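Side-chain contact in 5-carboxyvanillate decarboxylase (Sphingomonas paucimobilis, PDB 4L6D), which probably decarboxylates 5-carboxyvanillate to vanillate, using a manganese site in an amidohydrolase fold: residues A[236-239]-A[240-244]. Numbering follows the deposited sequence.
Sequences LWRL and DYMHG. With VNL (4-hydroxy-3-methoxybenzoate), chain L.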
loop_
_atom_site.group_PDB
_atom_site.type_symbol
_atom_site.label_atom_id
_atom_site.label_comp_id
_atom_site.label_asym_id
_atom_site.label_seq_id
_atom_site.Cartn_x
_atom_site.Cartn_y
_atom_site.Cartn_z
ATOM N N LEU A 236 4.821 -9.319 0.498
ATOM C CA LEU A 236 5.369 -10.343 1.396
ATOM C C LEU A 236 6.888 -10.489 1.350
ATOM O O LEU A 236 7.536 -10.606 2.389
ATOM C CB LEU A 236 4.727 -11.709 1.113
ATOM C CG LEU A 236 3.213 -11.789 1.353
ATOM C CD1 LEU A 236 2.704 -13.187 1.021
ATOM C CD2 LEU A 236 2.822 -11.388 2.782
ATOM N N TRP A 237 7.456 -10.507 0.150
ATOM C CA TRP A 237 8.902 -10.719 0.052
ATOM C C TRP A 237 9.698 -9.597 0.741
ATOM O O TRP A 237 10.645 -9.852 1.489
ATOM C CB TRP A 237 9.340 -10.912 -1.412
ATOM C CG TRP A 237 10.732 -11.451 -1.518
ATOM C CD1 TRP A 237 11.101 -12.765 -1.589
ATOM C CD2 TRP A 237 11.944 -10.694 -1.517
ATOM N NE1 TRP A 237 12.468 -12.869 -1.644
ATOM C CE2 TRP A 237 13.013 -11.612 -1.605
ATOM C CE3 TRP A 237 12.233 -9.329 -1.458
ATOM C CZ2 TRP A 237 14.348 -11.207 -1.629
ATOM C CZ3 TRP A 237 13.557 -8.929 -1.487
ATOM C CH2 TRP A 237 14.601 -9.864 -1.565
ATOM N N ARG A 238 9.289 -8.359 0.497
ATOM C CA ARG A 238 9.950 -7.189 1.070
ATOM C C ARG A 238 9.750 -7.085 2.579
ATOM O O ARG A 238 10.674 -6.729 3.303
ATOM C CB ARG A 238 9.423 -5.938 0.371
ATOM C CG ARG A 238 10.052 -4.605 0.782
ATOM C CD ARG A 238 9.981 -3.699 -0.431
ATOM N NE ARG A 238 10.315 -2.287 -0.234
ATOM C CZ ARG A 238 11.550 -1.797 -0.220
ATOM N NH1 ARG A 238 12.604 -2.608 -0.284
ATOM N NH2 ARG A 238 11.738 -0.484 -0.102
ATOM N N LEU A 239 8.544 -7.398 3.055
ATOM C CA LEU A 239 8.305 -7.452 4.496
ATOM C C LEU A 239 9.278 -8.431 5.151
ATOM O O LEU A 239 9.869 -8.126 6.186
ATOM C CB LEU A 239 6.859 -7.868 4.785
ATOM C CG LEU A 239 5.798 -6.785 4.552
ATOM C CD1 LEU A 239 4.422 -7.418 4.496
ATOM C CD2 LEU A 239 5.853 -5.739 5.663
ATOM N N ASP A 240 9.464 -9.599 4.531
ATOM C CA ASP A 240 10.383 -10.586 5.079
ATOM C C ASP A 240 11.826 -10.105 4.946
ATOM O O ASP A 240 12.625 -10.220 5.882
ATOM C CB ASP A 240 10.250 -11.925 4.352
ATOM C CG ASP A 240 9.027 -12.710 4.764
ATOM O OD1 ASP A 240 8.331 -12.299 5.706
ATOM O OD2 ASP A 240 8.776 -13.748 4.118
ATOM N N TYR A 241 12.180 -9.592 3.772
ATOM C CA TYR A 241 13.564 -9.198 3.557
ATOM C C TYR A 241 14.024 -8.148 4.564
ATOM O O TYR A 241 15.122 -8.247 5.119
ATOM C CB TYR A 241 13.863 -8.716 2.119
ATOM C CG TYR A 241 15.344 -8.428 2.014
ATOM C CD1 TYR A 241 16.238 -9.443 1.713
ATOM C CD2 TYR A 241 15.863 -7.164 2.330
ATOM C CE1 TYR A 241 17.604 -9.212 1.690
ATOM C CE2 TYR A 241 17.225 -6.927 2.309
ATOM C CZ TYR A 241 18.091 -7.955 1.986
ATOM O OH TYR A 241 19.448 -7.739 1.970
ATOM N N MET A 242 13.187 -7.137 4.784
ATOM C CA MET A 242 13.592 -6.000 5.601
ATOM C C MET A 242 13.395 -6.218 7.096
ATOM O O MET A 242 13.761 -5.364 7.896
ATOM C CB MET A 242 12.860 -4.734 5.138
ATOM C CG MET A 242 13.381 -4.197 3.797
ATOM S SD MET A 242 15.102 -3.730 3.982
ATOM C CE MET A 242 15.602 -3.306 2.299
ATOM N N HIS A 243 12.840 -7.362 7.482
ATOM C CA HIS A 243 12.550 -7.588 8.892
ATOM C C HIS A 243 13.810 -7.598 9.767
ATOM O O HIS A 243 13.782 -7.111 10.901
ATOM C CB HIS A 243 11.760 -8.878 9.075
ATOM C CG HIS A 243 11.167 -9.014 10.440
ATOM N ND1 HIS A 243 11.316 -10.147 11.208
ATOM C CD2 HIS A 243 10.459 -8.137 11.191
ATOM C CE1 HIS A 243 10.696 -9.976 12.363
ATOM N NE2 HIS A 243 10.169 -8.764 12.379
ATOM N N GLY A 244 14.912 -8.138 9.246
ATOM C CA GLY A 244 16.184 -8.090 9.945
ATOM C C GLY A 244 16.591 -6.676 10.326
ATOM O O GLY A 244 16.985 -6.421 11.465
HETATM C C1 VNL L . 8.039 -14.871 -1.101
HETATM C CO1 VNL L . 7.537 -14.037 -0.086
HETATM C CO2 VNL L . 9.174 -15.688 -0.901
HETATM C CM1 VNL L . 8.163 -13.989 1.171
HETATM C CM2 VNL L . 9.816 -15.657 0.337
HETATM O OM VNL L . 10.925 -16.403 0.651
HETATM C CZ VNL L . 9.297 -14.780 1.401
HETATM C CC VNL L . 7.349 -14.904 -2.433
HETATM C CV VNL L . 11.492 -17.311 -0.310
HETATM O O1 VNL L . 6.088 -14.832 -2.496
HETATM O O2 VNL L . 8.081 -15.008 -3.451
HETATM O O3 VNL L . 10.044 -14.724 2.555
#
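Trp237 and Tyr241 sit one helical turn apart, and their side chains run alongside each other. Trp237 CB lies 3.8 Å from CO1 of a vanillate. This is a peripheral copy of the ligand, distant from the manganese site. Trp237 CG sits anti to the backbone N (chi1 -166°), which carries the indole along the helix beside Tyr241. On the five-membered ring, Trp237 CD1 meets vanillate CO2 at 3.6 Å. The ligand atoms C1 and CO2 lie at the indole edge, near its plane. Further out, Trp237 CZ3 lies 3.6 Å from Tyr241 CB, which sits over the six-membered ring in a CH-pi contact. Trp237 CH2 reaches Tyr241 CD1 at 3.7 Å. The planes of these two six-membered rings are at 12°, but offset so that little of one lies over the other. All this happens on the first turns of helix 236-249, an outer helix of the amidohydrolase barrel. There Tyr241 N donates to Trp237 O at 2.8 Å, the i to i+4 bond of an alpha helix. Gly273 of the second subunit also packs on Trp237. With an alanine in place of Trp237, the vanillate ring would probably lose its indole neighbour and Tyr241 CB the ring face it rests on. Asp240 OD2 is hydrogen-bonded to Ser260 OG.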